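Local coordinates for protein histidinol-phosphatase (PDB 3FVV) that probably hydrolyses histidinol phosphate to histidinol and phosphate, a late step of histidine biosynthesis, as a magnesium-dependent phosphatase of the HAD superfamily, at residues L6-L11 against V162-W167; L193-T198 against R216-I221. All coordinates share one frame; numbering follows the deposited sequence.

Contact 1: L6-L11 against V162-W167. With SO4 (sulfate ion), chain C.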
loop_
_atom_site.group_PDB
_atom_site.type_symbol
_atom_site.label_atom_id
_atom_site.label_comp_id
_atom_site.label_asym_id
_atom_site.label_seq_id
_atom_site.Cartn_x
_atom_site.Cartn_y
_atom_site.Cartn_z
ATOM N N LEU A 6 12.217 -8.147 -11.607
ATOM C CA LEU A 6 11.404 -7.927 -10.405
ATOM C C LEU A 6 10.437 -6.787 -10.734
ATOM O O LEU A 6 10.837 -5.758 -11.337
ATOM C CB LEU A 6 12.288 -7.516 -9.257
ATOM C CG LEU A 6 11.664 -7.302 -7.889
ATOM C CD1 LEU A 6 11.130 -8.585 -7.366
ATOM C CD2 LEU A 6 12.773 -6.658 -7.015
ATOM N N ALA A 7 9.185 -6.955 -10.319
ATOM C CA ALA A 7 8.226 -5.902 -10.489
ATOM C C ALA A 7 7.501 -5.581 -9.196
ATOM O O ALA A 7 6.728 -6.402 -8.668
ATOM C CB ALA A 7 7.184 -6.330 -11.634
ATOM N N LEU A 8 7.681 -4.359 -8.726
ATOM C CA LEU A 8 7.096 -3.883 -7.500
ATOM C C LEU A 8 6.042 -2.823 -7.835
ATOM O O LEU A 8 6.276 -1.902 -8.645
ATOM C CB LEU A 8 8.173 -3.244 -6.608
ATOM C CG LEU A 8 9.385 -4.181 -6.339
ATOM C CD1 LEU A 8 10.481 -3.410 -5.522
ATOM C CD2 LEU A 8 9.003 -5.476 -5.666
ATOM N N PHE A 9 4.907 -2.941 -7.154
ATOM C CA PHE A 9 3.808 -2.023 -7.293
ATOM C C PHE A 9 3.413 -1.358 -5.997
ATOM O O PHE A 9 3.098 -2.015 -5.030
ATOM C CB PHE A 9 2.624 -2.776 -7.872
ATOM C CG PHE A 9 2.944 -3.496 -9.107
ATOM C CD1 PHE A 9 2.929 -2.835 -10.323
ATOM C CD2 PHE A 9 3.302 -4.825 -9.063
ATOM C CE1 PHE A 9 3.234 -3.491 -11.471
ATOM C CE2 PHE A 9 3.602 -5.518 -10.213
ATOM C CZ PHE A 9 3.539 -4.859 -11.433
ATOM N N ASP A 10 3.397 -0.043 -6.006
ATOM C CA ASP A 10 2.670 0.735 -4.990
ATOM C C ASP A 10 1.159 0.472 -5.147
ATOM O O ASP A 10 0.698 0.108 -6.211
ATOM C CB ASP A 10 2.987 2.234 -5.200
ATOM C CG ASP A 10 2.346 3.137 -4.110
ATOM O OD1 ASP A 10 2.571 2.838 -2.891
ATOM O OD2 ASP A 10 1.613 4.097 -4.457
ATOM N N LEU A 11 0.367 0.644 -4.097
ATOM C CA LEU A 11 -1.076 0.450 -4.197
ATOM C C LEU A 11 -1.886 1.755 -4.301
ATOM O O LEU A 11 -2.501 2.025 -5.345
ATOM C CB LEU A 11 -1.611 -0.360 -3.014
ATOM C CG LEU A 11 -3.112 -0.624 -3.002
ATOM C CD1 LEU A 11 -3.489 -1.437 -4.184
ATOM C CD2 LEU A 11 -3.576 -1.355 -1.648
ATOM N N VAL A 162 14.068 -1.077 2.927
ATOM C CA VAL A 162 14.441 -2.094 3.908
ATOM C C VAL A 162 13.556 -3.375 3.747
ATOM O O VAL A 162 14.060 -4.486 3.577
ATOM C CB VAL A 162 14.350 -1.480 5.354
ATOM C CG1 VAL A 162 14.587 -2.515 6.477
ATOM C CG2 VAL A 162 15.342 -0.331 5.483
ATOM N N ARG A 163 12.231 -3.195 3.710
ATOM C CA ARG A 163 11.341 -4.329 3.671
ATOM C C ARG A 163 11.512 -5.144 2.392
ATOM O O ARG A 163 11.486 -6.344 2.422
ATOM C CB ARG A 163 9.871 -3.865 3.851
ATOM C CG ARG A 163 9.584 -3.425 5.249
ATOM C CD ARG A 163 9.504 -4.669 6.228
ATOM N NE ARG A 163 8.528 -5.625 5.708
ATOM C CZ ARG A 163 7.203 -5.524 5.864
ATOM N NH1 ARG A 163 6.679 -4.536 6.539
ATOM N NH2 ARG A 163 6.378 -6.393 5.292
ATOM N N VAL A 164 11.705 -4.475 1.268
ATOM C CA VAL A 164 11.883 -5.163 0.020
ATOM C C VAL A 164 13.189 -5.966 0.111
ATOM O O VAL A 164 13.244 -7.132 -0.320
ATOM C CB VAL A 164 11.929 -4.160 -1.158
ATOM C CG1 VAL A 164 12.443 -4.850 -2.369
ATOM C CG2 VAL A 164 10.503 -3.560 -1.436
ATOM N N ASN A 165 14.264 -5.366 0.636
ATOM C CA ASN A 165 15.555 -6.117 0.688
ATOM C C ASN A 165 15.456 -7.319 1.672
ATOM O O ASN A 165 15.923 -8.455 1.363
ATOM C CB ASN A 165 16.745 -5.204 0.960
ATOM C CG ASN A 165 17.041 -4.233 -0.207
ATOM O OD1 ASN A 165 17.313 -3.023 0.006
ATOM N ND2 ASN A 165 16.991 -4.746 -1.419
ATOM N N GLN A 166 14.757 -7.114 2.790
ATOM C CA GLN A 166 14.554 -8.222 3.735
ATOM C C GLN A 166 13.757 -9.334 3.096
ATOM O O GLN A 166 14.117 -10.474 3.248
ATOM C CB GLN A 166 13.908 -7.761 5.026
ATOM C CG GLN A 166 14.762 -6.782 5.747
ATOM C CD GLN A 166 14.131 -6.174 6.958
ATOM O OE1 GLN A 166 12.938 -5.825 6.978
ATOM N NE2 GLN A 166 14.967 -5.966 7.994
ATOM N N TRP A 167 12.692 -9.005 2.347
ATOM C CA TRP A 167 11.887 -10.031 1.691
ATOM C C TRP A 167 12.672 -10.864 0.645
ATOM O O TRP A 167 12.605 -12.089 0.626
ATOM C CB TRP A 167 10.635 -9.374 1.105
ATOM C CG TRP A 167 9.957 -10.124 0.070
ATOM C CD1 TRP A 167 9.232 -11.259 0.217
ATOM C CD2 TRP A 167 9.908 -9.784 -1.302
ATOM N NE1 TRP A 167 8.727 -11.661 -1.008
ATOM C CE2 TRP A 167 9.131 -10.767 -1.955
ATOM C CE3 TRP A 167 10.465 -8.761 -2.056
ATOM C CZ2 TRP A 167 8.906 -10.758 -3.316
ATOM C CZ3 TRP A 167 10.215 -8.744 -3.420
ATOM C CH2 TRP A 167 9.456 -9.749 -4.029
HETATM S S SO4 C . 0.756 3.295 -0.373
HETATM O O1 SO4 C . 0.270 2.168 -1.257
HETATM O O2 SO4 C . 2.082 3.005 0.298
HETATM O O3 SO4 C . 0.720 4.479 -1.216
HETATM O O4 SO4 C . -0.182 3.529 0.736
#

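Contact 2: L193-T198 against R216-I221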
loop_
_atom_site.group_PDB
_atom_site.type_symbol
_atom_site.label_atom_id
_atom_site.label_comp_id
_atom_site.label_asym_id
_atom_site.label_seq_id
_atom_site.Cartn_x
_atom_site.Cartn_y
_atom_site.Cartn_z
ATOM N N LEU A 193 12.427 4.051 -2.775
ATOM C CA LEU A 193 12.390 2.810 -3.546
ATOM C C LEU A 193 12.508 3.070 -5.082
ATOM O O LEU A 193 13.078 2.258 -5.822
ATOM C CB LEU A 193 11.142 1.978 -3.225
ATOM C CG LEU A 193 11.100 0.599 -3.866
ATOM C CD1 LEU A 193 12.399 -0.146 -3.628
ATOM C CD2 LEU A 193 9.938 -0.173 -3.319
ATOM N N LEU A 194 11.977 4.189 -5.551
ATOM C CA LEU A 194 12.067 4.497 -6.948
ATOM C C LEU A 194 13.554 4.624 -7.334
ATOM O O LEU A 194 13.968 4.160 -8.399
ATOM C CB LEU A 194 11.273 5.743 -7.301
ATOM C CG LEU A 194 9.752 5.674 -7.400
ATOM C CD1 LEU A 194 9.186 7.057 -7.488
ATOM C CD2 LEU A 194 9.311 4.823 -8.619
ATOM N N GLU A 195 14.357 5.178 -6.431
ATOM C CA GLU A 195 15.809 5.345 -6.654
ATOM C C GLU A 195 16.598 4.055 -6.591
ATOM O O GLU A 195 17.666 3.958 -7.145
ATOM C CB GLU A 195 16.359 6.370 -5.653
ATOM C CG GLU A 195 16.111 7.793 -6.110
ATOM C CD GLU A 195 16.651 8.836 -5.146
ATOM O OE1 GLU A 195 17.058 8.458 -4.015
ATOM O OE2 GLU A 195 16.648 10.039 -5.512
ATOM N N ALA A 196 16.049 3.049 -5.936
ATOM C CA ALA A 196 16.745 1.791 -5.669
ATOM C C ALA A 196 16.677 0.798 -6.844
ATOM O O ALA A 196 17.572 -0.030 -6.993
ATOM C CB ALA A 196 16.191 1.147 -4.403
ATOM N N VAL A 197 15.628 0.869 -7.665
ATOM C CA VAL A 197 15.409 -0.143 -8.686
ATOM C C VAL A 197 16.041 0.329 -9.978
ATOM O O VAL A 197 16.423 1.474 -10.073
ATOM C CB VAL A 197 13.886 -0.369 -8.916
ATOM C CG1 VAL A 197 13.278 -1.062 -7.727
ATOM C CG2 VAL A 197 13.184 0.951 -9.210
ATOM N N THR A 198 16.074 -0.492 -11.010
ATOM C CA THR A 198 16.610 0.031 -12.278
ATOM C C THR A 198 15.569 0.713 -13.143
ATOM O O THR A 198 15.963 1.526 -13.963
ATOM C CB THR A 198 17.286 -1.034 -13.125
ATOM O OG1 THR A 198 16.287 -2.007 -13.456
ATOM C CG2 THR A 198 18.480 -1.706 -12.314
ATOM N N ARG A 216 14.389 13.497 -14.478
ATOM C CA ARG A 216 15.297 12.367 -14.595
ATOM C C ARG A 216 14.997 11.448 -15.762
ATOM O O ARG A 216 15.599 10.404 -15.873
ATOM C CB ARG A 216 15.291 11.548 -13.314
ATOM C CG ARG A 216 15.448 12.375 -12.089
ATOM C CD ARG A 216 15.690 11.520 -10.858
ATOM N NE ARG A 216 15.697 12.393 -9.691
ATOM C CZ ARG A 216 15.858 12.021 -8.421
ATOM N NH1 ARG A 216 16.057 10.752 -8.054
ATOM N NH2 ARG A 216 15.845 12.965 -7.500
ATOM N N GLY A 217 14.065 11.804 -16.631
ATOM C CA GLY A 217 13.708 10.893 -17.730
ATOM C C GLY A 217 12.958 9.600 -17.367
ATOM O O GLY A 217 12.904 8.682 -18.181
ATOM N N TRP A 218 12.376 9.527 -16.164
ATOM C CA TRP A 218 11.645 8.322 -15.699
ATOM C C TRP A 218 10.337 8.223 -16.442
ATOM O O TRP A 218 9.646 9.233 -16.603
ATOM C CB TRP A 218 11.315 8.421 -14.199
ATOM C CG TRP A 218 12.458 8.331 -13.265
ATOM C CD1 TRP A 218 13.726 7.965 -13.560
ATOM C CD2 TRP A 218 12.427 8.574 -11.850
ATOM N NE1 TRP A 218 14.489 7.967 -12.419
ATOM C CE2 TRP A 218 13.703 8.335 -11.358
ATOM C CE3 TRP A 218 11.430 8.971 -10.956
ATOM C CZ2 TRP A 218 14.025 8.484 -9.989
ATOM C CZ3 TRP A 218 11.743 9.129 -9.621
ATOM C CH2 TRP A 218 13.034 8.903 -9.151
ATOM N N GLN A 219 9.969 7.010 -16.853
ATOM C CA GLN A 219 8.688 6.745 -17.493
ATOM C C GLN A 219 7.542 7.282 -16.583
ATOM O O GLN A 219 7.673 7.240 -15.362
ATOM C CB GLN A 219 8.614 5.233 -17.750
ATOM C CG GLN A 219 7.344 4.599 -18.146
ATOM C CD GLN A 219 6.997 4.932 -19.537
ATOM O OE1 GLN A 219 6.634 6.057 -19.829
ATOM N NE2 GLN A 219 7.154 3.982 -20.428
ATOM N N VAL A 220 6.484 7.834 -17.190
ATOM C CA VAL A 220 5.287 8.364 -16.490
ATOM C C VAL A 220 4.110 7.683 -17.106
ATOM O O VAL A 220 4.079 7.532 -18.301
ATOM C CB VAL A 220 5.114 9.885 -16.662
ATOM C CG1 VAL A 220 3.780 10.366 -16.114
ATOM C CG2 VAL A 220 6.255 10.629 -15.992
ATOM N N ILE A 221 3.174 7.207 -16.312
ATOM C CA ILE A 221 1.990 6.626 -16.859
ATOM C C ILE A 221 0.814 7.142 -16.077
ATOM O O ILE A 221 0.806 7.094 -14.862
ATOM C CB ILE A 221 1.993 5.090 -16.771
ATOM C CG1 ILE A 221 3.252 4.506 -17.411
ATOM C CG2 ILE A 221 0.680 4.499 -17.406
ATOM C CD1 ILE A 221 3.241 2.979 -17.305
#

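Contact 1: L6-L11 against V162-W167
Leu-6 and Leu-8, on strand 5-9 of the Rossmann-like HAD core, meet Val-164 and Trp-167 of helix 158-170, which lies over one face of the central, mostly parallel sheet. Apolar contact accounts for the whole interface; the axes of strand 6-9 and helix 162-167 approach to 12.1 Å, with 142° between their directions. Leu-8 and Val-164 reach toward each other tip to tip, with Leu-8 CD1 4.0 Å from Val-164 CG1 and almost as near to CG2. The second branch of Leu-8, CD2, lies oblique to the indole, 4.1 Å from Trp-167 CZ3. Leu-6 instead meets the indole at its edge, close to the ring plane, with CD1 3.9 Å from Trp-167 CH2. With CG of Trp-167 anti to the backbone N (chi1 161°), the benzo end of the ring is carried to both leucines, while Leu-110 of strand 110-115 and Ile-135 of strand 133-142 also touch the side chain.

Polar contacts gather around Asp-10 and Leu-11, where HAD enzymes carry the aspartate motif DxD. Lys-160, from helix 158-170, forms a salt bridge with Asp-10 OD1 and hydrogen-bonds a sulfate probably taken from the crystallisation liquor. The ion is consistent with a phosphate site: Thr-115, Ala-116 and Asp-12 also hydrogen-bond it, and Leu-11 N donates to sulfate O1 at 3.2 Å (N-H...O 141°).

Contact 2: L193-T198 against R216-I221
Trp-218 packs against Leu-194, and Arg-216 pairs with Glu-195, where helix 191-196 of the HAD core faces the loop between helix 207-216 and edge strand 219-221. The apolar half of the contact is made by the six-membered end of the indole. Leu-194 CD1 comes within 3.9 Å of Trp-218 CZ3, obliquely to the ring, and Leu-194 CB lies 4.1 Å from both Trp-218 CZ3 and Trp-218 CH2, so the leucine touches from its base as well as from one branch. Glu-195 CG approaches the ring edge near its plane, 4.5 Å from Trp-218 CZ2.

The polar half is a salt bridge with one nearly straight hydrogen bond: Arg-216 NH1 donates to Glu-195 OE2 at 2.7 Å, with an N-H...O angle of 170°. The oxygen lies in the guanidinium plane and accepts through its anti lone pair, on the side away from OE1. Carboxylate and guanidinium are nearly coplanar, 22° apart, although the two side chains cross at about a right angle. Arg-216 is extended from CG to NE (chi2 -170°), which carries its charge past the indole to the helix.

Farther out, Pro-200 of strand 199-203 touches both Leu-194 and Trp-218, Leu-209 backs the leucine and Ile-212 the indole. Gly-217, at positive phi, closes helix 207-216 in a Schellman motif and turns the chain between Arg-216 and Trp-218. Across this turn Arg-216 CD sits 3.4 Å above the plane of the Trp-218 ring, over one face and offset toward its rim.

How the contacts relate
Contact 1 is the more central, with three of its four touching residues buried; its centre is about 11 Å from the chain centre, that of contact 2 about 18 Å. Both reach the same sheet, contact 1 packing a helix on strand 5-9, contact 2 a helix on the turn leading into strand 219-221. Each sets a tryptophan against leucine, but contact 1 is wholly apolar between its segments, with Asp-10 beside the sulfate, whereas contact 2 adds an exposed ion pair. Leu-193, on the helix segment of contact 2, packs against contact 1: its CD2 lies 3.9 Å from Val-164 CG2 and 4.0 Å from Leu-8 CD1.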